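Local structure of transferrin (Manduca sexta, 6WB6) at residues A[78-92]-A[266-278]. The protein binds a single ferric ion together with a carbonate anion and transports iron in the insect. Numbering follows the deposited sequence.
Sequences YRTDEEPDAPFRYEA and CSWAARPWQGLIG. With FE (Fe (III) ion), chain E; NAG (2-acetamido-2-deoxy-beta-D-glucopyranose), chain C.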
loop_
_atom_site.group_PDB
_atom_site.type_symbol
_atom_site.label_atom_id
_atom_site.label_comp_id
_atom_site.label_asym_id
_atom_site.label_seq_id
_atom_site.Cartn_x
_atom_site.Cartn_y
_atom_site.Cartn_z
ATOM N N TYR A 78 9.110 -17.630 16.791
ATOM C CA TYR A 78 9.103 -16.499 17.711
ATOM C C TYR A 78 7.776 -16.468 18.466
ATOM O O TYR A 78 6.706 -16.345 17.854
ATOM C CB TYR A 78 9.298 -15.193 16.945
ATOM C CG TYR A 78 10.656 -15.007 16.299
ATOM C CD1 TYR A 78 11.737 -15.814 16.651
ATOM C CD2 TYR A 78 10.853 -14.022 15.339
ATOM C CE1 TYR A 78 12.979 -15.636 16.068
ATOM C CE2 TYR A 78 12.096 -13.830 14.752
ATOM C CZ TYR A 78 13.150 -14.643 15.113
ATOM O OH TYR A 78 14.392 -14.469 14.541
ATOM N N ARG A 79 7.842 -16.572 19.788
ATOM C CA ARG A 79 6.660 -16.649 20.625
ATOM C C ARG A 79 6.693 -15.510 21.643
ATOM O O ARG A 79 7.596 -14.680 21.639
ATOM C CB ARG A 79 6.590 -18.020 21.299
ATOM C CG ARG A 79 6.655 -19.161 20.301
ATOM C CD ARG A 79 6.523 -20.493 20.990
ATOM N NE ARG A 79 6.255 -21.579 20.056
ATOM C CZ ARG A 79 6.164 -22.849 20.429
ATOM N NH1 ARG A 79 6.321 -23.190 21.700
ATOM N NH2 ARG A 79 5.908 -23.777 19.550
ATOM N N THR A 80 5.689 -15.464 22.513
ATOM C CA THR A 80 5.659 -14.475 23.579
ATOM C C THR A 80 6.167 -15.114 24.863
ATOM O O THR A 80 6.116 -16.333 25.036
ATOM C CB THR A 80 4.252 -13.941 23.821
ATOM O OG1 THR A 80 3.395 -15.055 24.066
ATOM C CG2 THR A 80 3.750 -13.108 22.632
ATOM N N ASP A 81 6.641 -14.265 25.774
ATOM C CA ASP A 81 6.975 -14.739 27.112
ATOM C C ASP A 81 5.719 -15.106 27.881
ATOM O O ASP A 81 5.765 -15.980 28.752
ATOM C CB ASP A 81 7.799 -13.677 27.833
ATOM C CG ASP A 81 9.248 -13.646 27.345
ATOM O OD1 ASP A 81 9.890 -14.719 27.295
ATOM O OD2 ASP A 81 9.749 -12.566 26.996
ATOM N N GLU A 82 4.587 -14.494 27.525
ATOM C CA GLU A 82 3.310 -14.839 28.131
ATOM C C GLU A 82 2.864 -16.229 27.712
ATOM O O GLU A 82 2.289 -16.965 28.520
ATOM C CB GLU A 82 2.265 -13.793 27.740
ATOM C CG GLU A 82 0.978 -13.888 28.483
ATOM C CD GLU A 82 0.113 -12.665 28.255
ATOM O OE1 GLU A 82 0.414 -11.898 27.311
ATOM O OE2 GLU A 82 -0.856 -12.462 29.023
ATOM N N GLU A 83 3.124 -16.615 26.462
ATOM C CA GLU A 83 2.710 -17.918 25.936
ATOM C C GLU A 83 3.876 -18.648 25.266
ATOM O O GLU A 83 3.814 -19.017 24.088
ATOM C CB GLU A 83 1.552 -17.736 24.957
ATOM C CG GLU A 83 0.265 -17.237 25.598
ATOM C CD GLU A 83 -0.850 -17.071 24.593
ATOM O OE1 GLU A 83 -0.923 -15.999 23.968
ATOM O OE2 GLU A 83 -1.623 -18.029 24.401
ATOM N N PRO A 84 4.946 -18.916 26.009
ATOM C CA PRO A 84 6.139 -19.522 25.386
ATOM C C PRO A 84 5.892 -20.917 24.844
ATOM O O PRO A 84 6.618 -21.361 23.942
ATOM C CB PRO A 84 7.162 -19.541 26.530
ATOM C CG PRO A 84 6.313 -19.594 27.783
ATOM C CD PRO A 84 5.047 -18.829 27.473
ATOM N N ASP A 85 4.884 -21.610 25.348
ATOM C CA ASP A 85 4.607 -22.989 24.965
ATOM C C ASP A 85 3.388 -23.149 24.061
ATOM O O ASP A 85 3.061 -24.270 23.674
ATOM C CB ASP A 85 4.448 -23.824 26.240
ATOM C CG ASP A 85 5.755 -23.931 27.013
ATOM O OD1 ASP A 85 6.757 -24.312 26.378
ATOM O OD2 ASP A 85 5.793 -23.610 28.226
ATOM N N ALA A 86 2.707 -22.074 23.721
ATOM C CA ALA A 86 1.548 -22.186 22.847
ATOM C C ALA A 86 1.993 -22.432 21.409
ATOM O O ALA A 86 2.909 -21.759 20.924
ATOM C CB ALA A 86 0.700 -20.918 22.929
ATOM N N PRO A 87 1.366 -23.377 20.696
ATOM C CA PRO A 87 1.794 -23.683 19.321
ATOM C C PRO A 87 1.564 -22.552 18.338
ATOM O O PRO A 87 2.271 -22.490 17.331
ATOM C CB PRO A 87 0.944 -24.908 18.953
ATOM C CG PRO A 87 -0.237 -24.798 19.843
ATOM C CD PRO A 87 0.231 -24.214 21.110
ATOM N N PHE A 88 0.626 -21.653 18.619
ATOM C CA PHE A 88 0.196 -20.613 17.699
ATOM C C PHE A 88 0.246 -19.248 18.371
ATOM O O PHE A 88 0.085 -19.120 19.596
ATOM C CB PHE A 88 -1.254 -20.852 17.201
ATOM C CG PHE A 88 -1.504 -22.243 16.699
ATOM C CD1 PHE A 88 -0.849 -22.712 15.583
ATOM C CD2 PHE A 88 -2.415 -23.077 17.336
ATOM C CE1 PHE A 88 -1.082 -23.993 15.116
ATOM C CE2 PHE A 88 -2.649 -24.351 16.866
ATOM C CZ PHE A 88 -1.975 -24.816 15.761
ATOM N N ARG A 89 0.478 -18.224 17.550
ATOM C CA ARG A 89 0.418 -16.861 18.041
ATOM C C ARG A 89 -0.919 -16.589 18.721
ATOM O O ARG A 89 -0.981 -15.961 19.790
ATOM C CB ARG A 89 0.631 -15.885 16.895
ATOM C CG ARG A 89 0.681 -14.432 17.374
ATOM C CD ARG A 89 1.065 -13.588 16.243
ATOM N NE ARG A 89 0.922 -12.160 16.480
ATOM C CZ ARG A 89 1.441 -11.246 15.676
ATOM N NH1 ARG A 89 2.106 -11.646 14.595
ATOM N NH2 ARG A 89 1.270 -9.947 15.921
ATOM N N TYR A 90 -2.013 -16.985 18.090
ATOM C CA TYR A 90 -3.358 -16.819 18.708
ATOM C C TYR A 90 -4.391 -17.646 17.978
ATOM O O TYR A 90 -4.341 -17.764 16.821
ATOM C CB TYR A 90 -3.920 -15.405 18.860
ATOM C CG TYR A 90 -3.849 -14.459 17.700
ATOM C CD1 TYR A 90 -4.720 -14.590 16.644
ATOM C CD2 TYR A 90 -2.980 -13.389 17.703
ATOM C CE1 TYR A 90 -4.707 -13.706 15.594
ATOM C CE2 TYR A 90 -2.954 -12.490 16.668
ATOM C CZ TYR A 90 -3.810 -12.669 15.607
ATOM O OH TYR A 90 -3.806 -11.820 14.595
ATOM N N GLU A 91 -5.264 -18.212 18.759
ATOM C CA GLU A 91 -6.367 -19.001 18.257
ATOM C C GLU A 91 -7.596 -18.128 18.105
ATOM O O GLU A 91 -7.914 -17.318 18.986
ATOM C CB GLU A 91 -6.673 -20.152 19.203
ATOM C CG GLU A 91 -5.506 -21.108 19.356
ATOM C CD GLU A 91 -5.655 -21.913 20.611
ATOM O OE1 GLU A 91 -5.388 -21.342 21.691
ATOM O OE2 GLU A 91 -6.102 -23.077 20.521
ATOM N N ALA A 92 -8.279 -18.314 16.979
ATOM C CA ALA A 92 -9.491 -17.585 16.655
ATOM C C ALA A 92 -10.656 -18.321 17.278
ATOM O O ALA A 92 -10.739 -19.544 17.201
ATOM C CB ALA A 92 -9.682 -17.479 15.134
ATOM N N CYS A 266 -12.358 -24.280 21.824
ATOM C CA CYS A 266 -12.489 -24.829 20.485
ATOM C C CYS A 266 -12.329 -23.683 19.506
ATOM O O CYS A 266 -12.980 -22.637 19.658
ATOM C CB CYS A 266 -13.842 -25.495 20.287
ATOM S SG CYS A 266 -15.223 -24.421 20.699
ATOM N N SER A 267 -11.484 -23.894 18.499
ATOM C CA SER A 267 -10.997 -22.837 17.621
ATOM C C SER A 267 -10.923 -23.383 16.210
ATOM O O SER A 267 -10.375 -24.458 15.993
ATOM C CB SER A 267 -9.619 -22.337 18.076
ATOM O OG SER A 267 -9.002 -21.527 17.082
ATOM N N TRP A 268 -11.495 -22.659 15.254
ATOM C CA TRP A 268 -11.483 -23.148 13.881
ATOM C C TRP A 268 -10.190 -22.832 13.136
ATOM O O TRP A 268 -9.901 -23.478 12.121
ATOM C CB TRP A 268 -12.678 -22.600 13.082
ATOM C CG TRP A 268 -13.066 -21.157 13.254
ATOM C CD1 TRP A 268 -12.383 -20.171 13.913
ATOM C CD2 TRP A 268 -14.262 -20.543 12.749
ATOM N NE1 TRP A 268 -13.080 -18.991 13.847
ATOM C CE2 TRP A 268 -14.236 -19.194 13.138
ATOM C CE3 TRP A 268 -15.350 -21.011 12.005
ATOM C CZ2 TRP A 268 -15.249 -18.307 12.806
ATOM C CZ3 TRP A 268 -16.348 -20.134 11.678
ATOM C CH2 TRP A 268 -16.295 -18.790 12.081
ATOM N N ALA A 269 -9.411 -21.858 13.597
ATOM C CA ALA A 269 -8.112 -21.594 13.002
ATOM C C ALA A 269 -7.292 -20.761 13.962
ATOM O O ALA A 269 -7.831 -20.119 14.872
ATOM C CB ALA A 269 -8.245 -20.881 11.656
ATOM N N ALA A 270 -5.974 -20.745 13.721
ATOM C CA ALA A 270 -5.053 -19.954 14.515
ATOM C C ALA A 270 -4.134 -19.158 13.601
ATOM O O ALA A 270 -3.837 -19.563 12.489
ATOM C CB ALA A 270 -4.208 -20.839 15.432
ATOM N N ARG A 271 -3.704 -18.009 14.068
ATOM C CA ARG A 271 -2.601 -17.332 13.411
ATOM C C ARG A 271 -1.292 -17.951 13.887
ATOM O O ARG A 271 -1.020 -17.953 15.099
ATOM C CB ARG A 271 -2.630 -15.856 13.700
ATOM C CG ARG A 271 -1.622 -15.082 12.926
ATOM C CD ARG A 271 -1.815 -13.651 13.237
ATOM N NE ARG A 271 -0.962 -12.798 12.433
ATOM C CZ ARG A 271 -0.922 -11.482 12.570
ATOM N NH1 ARG A 271 -1.703 -10.873 13.464
ATOM N NH2 ARG A 271 -0.106 -10.781 11.821
ATOM N N PRO A 272 -0.488 -18.525 12.999
ATOM C CA PRO A 272 0.768 -19.123 13.439
ATOM C C PRO A 272 1.749 -18.047 13.856
ATOM O O PRO A 272 1.652 -16.893 13.433
ATOM C CB PRO A 272 1.270 -19.868 12.195
ATOM C CG PRO A 272 0.140 -19.812 11.193
ATOM C CD PRO A 272 -0.602 -18.569 11.525
ATOM N N TRP A 273 2.674 -18.442 14.723
ATOM C CA TRP A 273 3.785 -17.578 15.095
ATOM C C TRP A 273 4.650 -17.263 13.893
ATOM O O TRP A 273 4.812 -18.079 12.986
ATOM C CB TRP A 273 4.682 -18.258 16.111
ATOM C CG TRP A 273 4.098 -18.530 17.454
ATOM C CD1 TRP A 273 3.842 -19.745 17.984
ATOM C CD2 TRP A 273 3.752 -17.566 18.452
ATOM N NE1 TRP A 273 3.349 -19.612 19.256
ATOM C CE2 TRP A 273 3.284 -18.280 19.570
ATOM C CE3 TRP A 273 3.782 -16.169 18.506
ATOM C CZ2 TRP A 273 2.851 -17.646 20.740
ATOM C CZ3 TRP A 273 3.344 -15.533 19.675
ATOM C CH2 TRP A 273 2.886 -16.276 20.775
ATOM N N GLN A 274 5.280 -16.100 13.941
ATOM C CA GLN A 274 6.378 -15.820 13.045
ATOM C C GLN A 274 7.601 -16.608 13.488
ATOM O O GLN A 274 7.636 -17.199 14.577
ATOM C CB GLN A 274 6.736 -14.343 13.047
ATOM C CG GLN A 274 5.594 -13.392 13.019
ATOM C CD GLN A 274 5.931 -12.174 13.815
ATOM O OE1 GLN A 274 6.271 -12.277 14.985
ATOM N NE2 GLN A 274 5.886 -11.016 13.176
ATOM N N GLY A 275 8.631 -16.585 12.645
ATOM C CA GLY A 275 9.884 -17.220 13.011
ATOM C C GLY A 275 10.947 -17.108 11.939
ATOM O O GLY A 275 11.014 -16.106 11.225
ATOM N N LEU A 276 11.794 -18.124 11.830
ATOM C CA LEU A 276 12.889 -18.140 10.870
ATOM C C LEU A 276 12.693 -19.308 9.922
ATOM O O LEU A 276 12.300 -20.401 10.343
ATOM C CB LEU A 276 14.256 -18.282 11.543
ATOM C CG LEU A 276 14.597 -17.308 12.663
ATOM C CD1 LEU A 276 15.824 -17.828 13.433
ATOM C CD2 LEU A 276 14.824 -15.928 12.053
ATOM N N ILE A 277 12.972 -19.063 8.654
ATOM C CA ILE A 277 12.912 -20.073 7.613
ATOM C C ILE A 277 14.319 -20.215 7.038
ATOM O O ILE A 277 15.062 -19.233 6.946
ATOM C CB ILE A 277 11.869 -19.665 6.544
ATOM C CG1 ILE A 277 11.300 -20.889 5.803
ATOM C CG2 ILE A 277 12.469 -18.646 5.600
ATOM C CD1 ILE A 277 10.292 -20.541 4.678
ATOM N N GLY A 278 14.702 -21.437 6.689
ATOM C CA GLY A 278 15.972 -21.655 6.025
ATOM C C GLY A 278 15.891 -22.820 5.062
ATOM O O GLY A 278 14.913 -23.572 5.037
HETATM FE FE FE E . -5.097 -10.088 14.894
HETATM C C1 NAG C . -8.715 -26.934 11.831
HETATM C C2 NAG C . -8.836 -26.991 13.342
HETATM C C3 NAG C . -9.534 -28.248 13.876
HETATM C C4 NAG C . -10.753 -28.657 13.042
HETATM C C5 NAG C . -10.534 -28.452 11.545
HETATM C C6 NAG C . -11.861 -28.498 10.823
HETATM C C7 NAG C . -6.994 -25.720 14.367
HETATM C C8 NAG C . -5.675 -25.884 15.056
HETATM N N2 NAG C . -7.512 -26.863 13.919
HETATM O O3 NAG C . -9.942 -27.940 15.217
HETATM O O4 NAG C . -11.036 -30.060 13.142
HETATM O O5 NAG C . -9.972 -27.179 11.231
HETATM O O6 NAG C . -12.663 -27.486 11.420
HETATM O O7 NAG C . -7.534 -24.628 14.254
HETATM O O HOH W 1 2.551 -21.487 14.719
HETATM O O HOH W 2 2.125 -14.120 13.005
#
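The indole of Trp-273 is filled on both faces by 78-92: Arg-89 CA sits 3.3 Å from the centroid of its six-membered ring, 7° off the normal, while Arg-79 CG lies beneath the five-membered ring on the opposite face, 3.5 Å from that centroid. At the edge, close to the ring plane, NE1 donates to Ala-86 O (2.8 Å, N-H...O 170°), so the pyrrole nitrogen is satisfied by the loop carbonyl and the rotation of the indole is fixed. Arg-79 is itself held, NH1 giving a nearly straight bond to Pro-84 O and NH2 a salt bridge to Glu-77. A second flat pair is formed by Arg-89 and Arg-271, whose guanidinium groups stack with centres 3.9 Å apart and planes at 13°. Both chains are extended with CG opposite the backbone nitrogen, which carries them side by side in the same direction. The edge of the Arg-271 group meets Tyr-90, NH1 donating to OH at 2.6 Å, and Arg-271 CB lies over one face of the phenol ring.

These contacts span the two backbone crossings that connect the halves of a transferrin lobe, the periplasmic-binding-protein-like hinge: 72-79 and 275-279 are neighbours in one sheet, where Tyr-78 N donates to Gln-274 O (2.7 Å), and 90-97 and 269-271 in the other, where Tyr-90 and Arg-271 form an antiparallel hydrogen-bonded pair. Arg-89 and Tyr-90 both face Arg-271, a classic beta bulge, and at this end Ala-270 CB presses on one face of the Phe-88 ring.

Tyr-90 OH binds the iron at 2.2 Å; Tyr-204 is a further ligand, and both Tyr-90 and Arg-271 border bound carbonate. At the far end of the short strand pair, Ser-267 OG donates to Ala-92 O (2.6 Å).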